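Local coordinates for protein guanylate kinase (Stenotrophomonas maltophilia, PDB 7S5E) that catalyses the ATP-dependent phosphorylation of GMP to GDP, a step thought to be essential for recycling GMP and, indirectly, cGMP, at residues 36-41 and 183-188; 40-45 and 194-199. All blocks are in the same frame, centred on the assembly; numbering follows the deposited sequence.

Contact 1 of 2, residues 36-41 and 183-188; sequences SSIVNA and IVNEVF. With ADP (adenosine-5'-diphosphate), chain J.
The Phe188 ring presents its edge to helix 35-45: the carbonyl carbon of Ser37 lies in the ring plane, with Ser37 O 3.5 Å from Phe188 CZ and the amide of Ile38 beside CE1. Ala41 CB and N7 of the ADP adenine approach the same ring obliquely. With CG anti to the backbone N (chi1 173°), Phe188 extends past Ile38, whose CG1 packs 3.7 Å from Phe188 CE1. Ile38 and Asn185 approach each other from opposite directions, Ile38 CD1 lying 3.5 Å from Asn185 ND2. This is the nucleotide site of a P-loop kinase, in which the Walker A loop and the first turn of the helix after it hold the phosphates while the turn after strand 181-184 reads the base. Asn185 uses both ends of its amide on adenine: OD1 accepts from ADP N6, and ND2 donates to ADP N7 over 2.8 Å at 158°. A second bond from N6 runs to Glu186 O (3.0 Å). At the phosphates, Ser36 N and OG both donate to ADP O2B, and Ser37 N donates to ADP O1A (2.8 Å). Asn185 ND2 is also bonded to Ala33 O, which ties the base-reading amide to the phosphate loop.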
ATOM      1  N   SER A  36      -4.817 -11.290 -15.462  1.00 44.30           N
ATOM      2  CA  SER A  36      -4.936 -12.704 -15.106  1.00 45.50           C
ATOM      3  C   SER A  36      -3.573 -13.329 -14.839  1.00 43.78           C
ATOM      4  O   SER A  36      -3.403 -14.068 -13.862  1.00 42.68           O
ATOM      5  CB  SER A  36      -5.660 -13.480 -16.204  1.00 45.67           C
ATOM      6  OG  SER A  36      -7.031 -13.133 -16.252  1.00 50.87           O
ATOM      7  N   SER A  37      -2.590 -13.049 -15.696  1.00 44.44           N
ATOM      8  CA  SER A  37      -1.261 -13.621 -15.501  1.00 44.05           C
ATOM      9  C   SER A  37      -0.554 -13.024 -14.287  1.00 43.63           C
ATOM     10  O   SER A  37       0.099 -13.748 -13.530  1.00 43.24           O
ATOM     11  CB  SER A  37      -0.428 -13.432 -16.772  1.00 44.66           C
ATOM     12  OG  SER A  37      -0.614 -12.141 -17.329  1.00 46.65           O
ATOM     13  N   ILE A  38      -0.704 -11.716 -14.055  1.00 43.52           N
ATOM     14  CA  ILE A  38      -0.061 -11.098 -12.898  1.00 42.86           C
ATOM     15  C   ILE A  38      -0.659 -11.644 -11.606  1.00 43.20           C
ATOM     16  O   ILE A  38       0.064 -11.968 -10.651  1.00 42.99           O
ATOM     17  CB  ILE A  38      -0.194  -9.567 -12.963  1.00 41.33           C
ATOM     18  CG1 ILE A  38       0.530  -9.002 -14.182  1.00 41.61           C
ATOM     19  CG2 ILE A  38       0.378  -8.945 -11.703  1.00 39.76           C
ATOM     20  CD1 ILE A  38       0.156  -7.571 -14.467  1.00 39.90           C
ATOM     21  N   VAL A  39      -1.986 -11.757 -11.559  1.00 40.65           N
ATOM     22  CA  VAL A  39      -2.660 -12.249 -10.361  1.00 42.24           C
ATOM     23  C   VAL A  39      -2.260 -13.693 -10.075  1.00 44.91           C
ATOM     24  O   VAL A  39      -2.034 -14.071  -8.918  1.00 46.03           O
ATOM     25  CB  VAL A  39      -4.186 -12.091 -10.526  1.00 43.75           C
ATOM     26  CG1 VAL A  39      -4.958 -12.931  -9.498  1.00 42.86           C
ATOM     27  CG2 VAL A  39      -4.585 -10.604 -10.462  1.00 40.32           C
ATOM     28  N   ASN A  40      -2.175 -14.529 -11.116  1.00 43.69           N
ATOM     29  CA  ASN A  40      -1.812 -15.927 -10.902  1.00 44.28           C
ATOM     30  C   ASN A  40      -0.404 -16.054 -10.338  1.00 44.23           C
ATOM     31  O   ASN A  40      -0.152 -16.896  -9.468  1.00 44.32           O
ATOM     32  CB  ASN A  40      -1.934 -16.722 -12.204  1.00 44.01           C
ATOM     33  CG  ASN A  40      -3.377 -16.983 -12.605  1.00 46.95           C
ATOM     34  OD1 ASN A  40      -4.284 -16.978 -11.770  1.00 47.79           O
ATOM     35  ND2 ASN A  40      -3.593 -17.245 -13.888  1.00 48.16           N
ATOM     36  N   ALA A  41       0.532 -15.229 -10.823  1.00 46.57           N
ATOM     37  CA  ALA A  41       1.887 -15.268 -10.282  1.00 45.50           C
ATOM     38  C   ALA A  41       1.912 -14.740  -8.862  1.00 47.35           C
ATOM     39  O   ALA A  41       2.619 -15.282  -8.004  1.00 49.03           O
ATOM     40  CB  ALA A  41       2.839 -14.460 -11.159  1.00 42.14           C
ATOM     41  N   ILE A 183      -1.373  -0.018 -11.304  1.00 34.98           N
ATOM     42  CA  ILE A 183      -0.153  -0.661 -11.767  1.00 35.23           C
ATOM     43  C   ILE A 183      -0.089  -0.523 -13.280  1.00 37.24           C
ATOM     44  O   ILE A 183      -1.065  -0.822 -13.977  1.00 38.64           O
ATOM     45  CB  ILE A 183      -0.084  -2.137 -11.334  1.00 34.74           C
ATOM     46  CG1 ILE A 183      -0.028  -2.239  -9.809  1.00 34.57           C
ATOM     47  CG2 ILE A 183       1.085  -2.852 -11.991  1.00 33.93           C
ATOM     48  CD1 ILE A 183       0.027  -3.666  -9.293  1.00 36.05           C
ATOM     49  N   VAL A 184       1.029  -0.013 -13.781  1.00 37.19           N
ATOM     50  CA  VAL A 184       1.292  -0.005 -15.211  1.00 40.60           C
ATOM     51  C   VAL A 184       2.130  -1.236 -15.502  1.00 41.70           C
ATOM     52  O   VAL A 184       3.265  -1.348 -15.027  1.00 41.94           O
ATOM     53  CB  VAL A 184       1.989   1.288 -15.660  1.00 40.67           C
ATOM     54  CG1 VAL A 184       2.235   1.263 -17.166  1.00 41.86           C
ATOM     55  CG2 VAL A 184       1.139   2.490 -15.277  1.00 39.04           C
ATOM     56  N   ASN A 185       1.570  -2.166 -16.277  1.00 44.52           N
ATOM     57  CA  ASN A 185       2.207  -3.459 -16.527  1.00 46.28           C
ATOM     58  C   ASN A 185       3.123  -3.351 -17.741  1.00 50.99           C
ATOM     59  O   ASN A 185       2.797  -3.755 -18.856  1.00 51.78           O
ATOM     60  CB  ASN A 185       1.166  -4.553 -16.711  1.00 46.24           C
ATOM     61  CG  ASN A 185       1.790  -5.883 -17.090  1.00 48.28           C
ATOM     62  OD1 ASN A 185       2.965  -6.130 -16.815  1.00 49.45           O
ATOM     63  ND2 ASN A 185       1.014  -6.737 -17.745  1.00 47.03           N
ATOM     64  N   GLU A 186       4.308  -2.803 -17.512  1.00 58.77           N
ATOM     65  CA  GLU A 186       5.288  -2.783 -18.586  1.00 60.53           C
ATOM     66  C   GLU A 186       6.151  -4.040 -18.539  1.00 60.82           C
ATOM     67  O   GLU A 186       6.152  -4.836 -19.482  1.00 62.40           O
ATOM     68  CB  GLU A 186       6.145  -1.518 -18.500  1.00 61.53           C
ATOM     69  CG  GLU A 186       6.962  -1.258 -19.749  1.00 64.65           C
ATOM     70  CD  GLU A 186       7.633   0.099 -19.730  1.00 73.01           C
ATOM     71  OE1 GLU A 186       7.391   0.869 -18.774  1.00 74.01           O
ATOM     72  OE2 GLU A 186       8.399   0.393 -20.672  1.00 79.63           O
ATOM     73  N   VAL A 187       6.847  -4.251 -17.427  1.00 53.03           N
ATOM     74  CA  VAL A 187       7.646  -5.448 -17.202  1.00 51.37           C
ATOM     75  C   VAL A 187       6.851  -6.359 -16.277  1.00 49.11           C
ATOM     76  O   VAL A 187       6.529  -5.972 -15.146  1.00 47.49           O
ATOM     77  CB  VAL A 187       9.014  -5.092 -16.598  1.00 51.38           C
ATOM     78  CG1 VAL A 187       9.824  -6.346 -16.303  1.00 50.97           C
ATOM     79  CG2 VAL A 187       9.775  -4.167 -17.529  1.00 55.28           C
ATOM     80  N   PHE A 188       6.548  -7.573 -16.757  1.00 49.61           N
ATOM     81  CA  PHE A 188       5.646  -8.478 -16.044  1.00 47.81           C
ATOM     82  C   PHE A 188       6.132  -8.754 -14.626  1.00 46.10           C
ATOM     83  O   PHE A 188       5.365  -8.643 -13.661  1.00 44.09           O
ATOM     84  CB  PHE A 188       5.502  -9.787 -16.827  1.00 48.03           C
ATOM     85  CG  PHE A 188       4.724 -10.861 -16.098  1.00 45.52           C
ATOM     86  CD1 PHE A 188       3.340 -10.810 -16.023  1.00 44.98           C
ATOM     87  CD2 PHE A 188       5.377 -11.925 -15.501  1.00 45.18           C
ATOM     88  CE1 PHE A 188       2.626 -11.794 -15.358  1.00 44.21           C
ATOM     89  CE2 PHE A 188       4.665 -12.915 -14.840  1.00 44.25           C
ATOM     90  CZ  PHE A 188       3.290 -12.851 -14.769  1.00 42.56           C
TER
HETATM   91  PB  ADP J 302      -5.876 -10.198 -19.312  1.00 55.52           P
HETATM   92  O1B ADP J 302      -5.762  -8.723 -18.855  1.00 53.09           O
HETATM   93  O2B ADP J 302      -6.242 -11.157 -18.168  1.00 49.88           O
HETATM   94  O3B ADP J 302      -6.872 -10.420 -20.475  1.00 61.39           O
HETATM   95  PA  ADP J 302      -3.664 -12.049 -19.563  1.00 54.14           P
HETATM   96  O1A ADP J 302      -2.970 -11.992 -18.251  1.00 49.19           O
HETATM   97  O2A ADP J 302      -4.638 -13.226 -19.644  1.00 55.92           O
HETATM   98  O3A ADP J 302      -4.471 -10.707 -19.856  1.00 53.43           O
HETATM   99  O5' ADP J 302      -2.720 -12.052 -20.809  1.00 54.81           O
HETATM  100  C5' ADP J 302      -2.587 -10.901 -21.665  1.00 55.60           C
HETATM  101  C4' ADP J 302      -1.536 -11.249 -22.684  1.00 57.11           C
HETATM  102  O4' ADP J 302      -0.424 -10.332 -22.569  1.00 55.39           O
HETATM  103  C3' ADP J 302      -0.940 -12.637 -22.493  1.00 57.92           C
HETATM  104  O3' ADP J 302      -0.530 -13.154 -23.755  1.00 62.73           O
HETATM  105  C2' ADP J 302       0.220 -12.357 -21.535  1.00 55.74           C
HETATM  106  O2' ADP J 302       1.221 -13.366 -21.572  1.00 57.38           O
HETATM  107  C1' ADP J 302       0.719 -11.016 -22.081  1.00 55.69           C
HETATM  108  N9  ADP J 302       1.387 -10.159 -21.103  1.00 52.53           N
HETATM  109  C8  ADP J 302       1.005  -9.924 -19.808  1.00 50.72           C
HETATM  110  N7  ADP J 302       1.753  -9.047 -19.184  1.00 50.99           N
HETATM  111  C5  ADP J 302       2.697  -8.681 -20.132  1.00 50.70           C
HETATM  112  C6  ADP J 302       3.770  -7.770 -20.105  1.00 50.82           C
HETATM  113  N6  ADP J 302       4.089  -7.025 -19.041  1.00 50.48           N
HETATM  114  N1  ADP J 302       4.515  -7.643 -21.224  1.00 51.03           N
HETATM  115  C2  ADP J 302       4.202  -8.382 -22.292  1.00 49.80           C
HETATM  116  N3  ADP J 302       3.213  -9.268 -22.438  1.00 50.63           N
HETATM  117  C4  ADP J 302       2.488  -9.368 -21.318  1.00 51.24           C

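Contact 2 of 2, residues 40-45 and 194-199; sequences NATLAR and ELCAIF
Thr42 OG1 touches Leu195 across the helix interface, 3.5 Å from CD2, while its hydrogen bond goes back one turn to Ile38 O in its own helix. That bond satisfies the hydroxyl within an otherwise apolar setting. Thr42 CG2, anti to the backbone N, is directed instead at Phe199, where it meets CD2 at 3.6 Å, approaching the ring obliquely; the two side chains cross at about a right angle. One face of the Phe199 ring carries the backbone oxygen of Leu195, from the preceding turn of the same helix, displaced from the ring centre toward its edge. Leu43 CD2 adds a looser contact to the ring, 4.4 Å from Phe199 CE2. At the solvent-exposed side chain of Arg45, Cys196 SG sits over one face of the guanidinium, 3.7 Å from NE, with the arginine chain bent at chi3 (71°). Its NH2 forms a salt bridge with Asp193, just ahead of 194-199. The contact joins the P-loop helix 35-45 to helix 188-203, which packs on strands 135-140 and 181-184 of the parallel sheet; the axes of the two segments come within 9.6 Å and cross at -49°. No hydrogen bond links the two segments; they meet by packing, to which the sulfur over the guanidinium adds a polar element, while the salt bridge to Asp193 adds an electrostatic tie between the helices and probably steadies the guanidinium against the sulfur.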
ATOM      1  N   ASN A  40      -2.175 -14.529 -11.116  1.00 43.69           N
ATOM      2  CA  ASN A  40      -1.812 -15.927 -10.902  1.00 44.28           C
ATOM      3  C   ASN A  40      -0.404 -16.054 -10.338  1.00 44.23           C
ATOM      4  O   ASN A  40      -0.152 -16.896  -9.468  1.00 44.32           O
ATOM      5  CB  ASN A  40      -1.934 -16.722 -12.204  1.00 44.01           C
ATOM      6  CG  ASN A  40      -3.377 -16.983 -12.605  1.00 46.95           C
ATOM      7  OD1 ASN A  40      -4.284 -16.978 -11.770  1.00 47.79           O
ATOM      8  ND2 ASN A  40      -3.593 -17.245 -13.888  1.00 48.16           N
ATOM      9  N   ALA A  41       0.532 -15.229 -10.823  1.00 46.57           N
ATOM     10  CA  ALA A  41       1.887 -15.268 -10.282  1.00 45.50           C
ATOM     11  C   ALA A  41       1.912 -14.740  -8.862  1.00 47.35           C
ATOM     12  O   ALA A  41       2.619 -15.282  -8.004  1.00 49.03           O
ATOM     13  CB  ALA A  41       2.839 -14.460 -11.159  1.00 42.14           C
ATOM     14  N   THR A  42       1.105 -13.713  -8.587  1.00 44.01           N
ATOM     15  CA  THR A  42       1.077 -13.120  -7.255  1.00 45.35           C
ATOM     16  C   THR A  42       0.496 -14.091  -6.232  1.00 46.48           C
ATOM     17  O   THR A  42       1.100 -14.332  -5.179  1.00 47.13           O
ATOM     18  CB  THR A  42       0.272 -11.811  -7.284  1.00 41.45           C
ATOM     19  OG1 THR A  42       0.891 -10.879  -8.182  1.00 41.13           O
ATOM     20  CG2 THR A  42       0.194 -11.185  -5.904  1.00 41.28           C
ATOM     21  N   LEU A  43      -0.663 -14.684  -6.537  1.00 46.33           N
ATOM     22  CA  LEU A  43      -1.251 -15.642  -5.607  1.00 47.18           C
ATOM     23  C   LEU A  43      -0.347 -16.851  -5.415  1.00 47.70           C
ATOM     24  O   LEU A  43      -0.359 -17.472  -4.347  1.00 47.86           O
ATOM     25  CB  LEU A  43      -2.643 -16.051  -6.068  1.00 46.66           C
ATOM     26  CG  LEU A  43      -3.561 -14.826  -6.130  1.00 48.17           C
ATOM     27  CD1 LEU A  43      -4.932 -15.199  -6.692  1.00 44.27           C
ATOM     28  CD2 LEU A  43      -3.663 -14.115  -4.774  1.00 44.75           C
ATOM     29  N   ALA A  44       0.412 -17.219  -6.451  1.00 48.08           N
ATOM     30  CA  ALA A  44       1.381 -18.294  -6.303  1.00 49.97           C
ATOM     31  C   ALA A  44       2.412 -17.939  -5.243  1.00 54.00           C
ATOM     32  O   ALA A  44       2.852 -18.806  -4.479  1.00 52.16           O
ATOM     33  CB  ALA A  44       2.062 -18.574  -7.641  1.00 48.31           C
ATOM     34  N   ARG A  45       2.784 -16.655  -5.166  1.00 56.08           N
ATOM     35  CA  ARG A  45       3.734 -16.185  -4.167  1.00 56.32           C
ATOM     36  C   ARG A  45       3.074 -15.831  -2.845  1.00 55.64           C
ATOM     37  O   ARG A  45       3.734 -15.907  -1.805  1.00 56.02           O
ATOM     38  CB  ARG A  45       4.500 -14.975  -4.700  1.00 53.88           C
ATOM     39  CG  ARG A  45       5.760 -15.381  -5.416  1.00 52.92           C
ATOM     40  CD  ARG A  45       6.203 -14.319  -6.388  1.00 53.07           C
ATOM     41  NE  ARG A  45       6.711 -13.156  -5.675  1.00 53.92           N
ATOM     42  CZ  ARG A  45       7.224 -12.081  -6.257  1.00 52.62           C
ATOM     43  NH1 ARG A  45       7.297 -11.977  -7.574  1.00 50.50           N
ATOM     44  NH2 ARG A  45       7.691 -11.093  -5.497  1.00 51.16           N
ATOM     45  N   GLU A 194       5.054  -5.552  -7.611  1.00 36.64           N
ATOM     46  CA  GLU A 194       4.298  -4.405  -7.131  1.00 35.14           C
ATOM     47  C   GLU A 194       2.958  -4.830  -6.545  1.00 35.42           C
ATOM     48  O   GLU A 194       2.504  -4.258  -5.547  1.00 34.34           O
ATOM     49  CB  GLU A 194       4.121  -3.396  -8.263  1.00 37.03           C
ATOM     50  CG  GLU A 194       5.414  -2.665  -8.609  1.00 38.40           C
ATOM     51  CD  GLU A 194       5.268  -1.687  -9.766  1.00 39.65           C
ATOM     52  OE1 GLU A 194       4.246  -1.733 -10.473  1.00 37.52           O
ATOM     53  OE2 GLU A 194       6.191  -0.873  -9.976  1.00 44.30           O
ATOM     54  N   LEU A 195       2.297  -5.819  -7.154  1.00 39.02           N
ATOM     55  CA  LEU A 195       1.059  -6.329  -6.572  1.00 38.47           C
ATOM     56  C   LEU A 195       1.348  -7.075  -5.269  1.00 35.90           C
ATOM     57  O   LEU A 195       0.587  -6.976  -4.299  1.00 35.43           O
ATOM     58  CB  LEU A 195       0.318  -7.212  -7.581  1.00 36.04           C
ATOM     59  CG  LEU A 195      -1.084  -7.613  -7.125  1.00 36.09           C
ATOM     60  CD1 LEU A 195      -1.952  -6.389  -6.884  1.00 34.48           C
ATOM     61  CD2 LEU A 195      -1.752  -8.552  -8.112  1.00 38.74           C
ATOM     62  N   CYS A 196       2.449  -7.819  -5.221  1.00 35.25           N
ATOM     63  CA  CYS A 196       2.854  -8.426  -3.958  1.00 37.18           C
ATOM     64  C   CYS A 196       3.089  -7.367  -2.892  1.00 38.25           C
ATOM     65  O   CYS A 196       2.765  -7.578  -1.716  1.00 37.23           O
ATOM     66  CB  CYS A 196       4.127  -9.248  -4.138  1.00 38.81           C
ATOM     67  SG  CYS A 196       3.934 -10.748  -5.052  1.00 44.04           S
ATOM     68  N   ALA A 197       3.679  -6.231  -3.278  1.00 38.29           N
ATOM     69  CA  ALA A 197       3.911  -5.169  -2.310  1.00 38.44           C
ATOM     70  C   ALA A 197       2.597  -4.645  -1.744  1.00 38.29           C
ATOM     71  O   ALA A 197       2.468  -4.459  -0.528  1.00 37.64           O
ATOM     72  CB  ALA A 197       4.711  -4.041  -2.960  1.00 38.73           C
ATOM     73  N   ILE A 198       1.586  -4.470  -2.603  1.00 36.64           N
ATOM     74  CA  ILE A 198       0.300  -3.955  -2.143  1.00 35.16           C
ATOM     75  C   ILE A 198      -0.358  -4.941  -1.184  1.00 36.65           C
ATOM     76  O   ILE A 198      -0.926  -4.554  -0.155  1.00 37.21           O
ATOM     77  CB  ILE A 198      -0.615  -3.656  -3.346  1.00 35.50           C
ATOM     78  CG1 ILE A 198      -0.034  -2.541  -4.212  1.00 36.96           C
ATOM     79  CG2 ILE A 198      -2.027  -3.285  -2.886  1.00 32.95           C
ATOM     80  CD1 ILE A 198      -0.804  -2.350  -5.514  1.00 34.62           C
ATOM     81  N   PHE A 199      -0.308  -6.229  -1.513  1.00 36.25           N
ATOM     82  CA  PHE A 199      -0.894  -7.229  -0.629  1.00 39.36           C
ATOM     83  C   PHE A 199      -0.150  -7.280   0.705  1.00 38.63           C
ATOM     84  O   PHE A 199      -0.772  -7.306   1.771  1.00 40.08           O
ATOM     85  CB  PHE A 199      -0.910  -8.590  -1.327  1.00 39.62           C
ATOM     86  CG  PHE A 199      -1.891  -8.665  -2.462  1.00 37.71           C
ATOM     87  CD1 PHE A 199      -2.796  -7.638  -2.680  1.00 38.37           C
ATOM     88  CD2 PHE A 199      -1.886  -9.739  -3.330  1.00 38.64           C
ATOM     89  CE1 PHE A 199      -3.682  -7.690  -3.731  1.00 39.23           C
ATOM     90  CE2 PHE A 199      -2.775  -9.800  -4.376  1.00 37.93           C
ATOM     91  CZ  PHE A 199      -3.673  -8.776  -4.581  1.00 38.19           C
TER

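From the N terminus, strand 24-28 leads through the P-loop into helix 35-45, where both contacts begin, overlapping at Asn40 and Ala41. The chain then runs through the GMP-binding region and the other strands of the parallel sheet; just after strand 181-184, contact 1 closes a loop of 141 intervening residues. A short turn leads into helix 188-203, and contact 2 closes a slightly longer one. The pairings cross rather than nest, since each later start has a later end. Their centres lie about 9 Å apart and they touch where Ile183 CD1 packs 3.8 Å from Leu195 N, and again between Ile38 and Leu195. Together they tie the P-loop helix to the turn following edge strand 181-184 and to the helix after it.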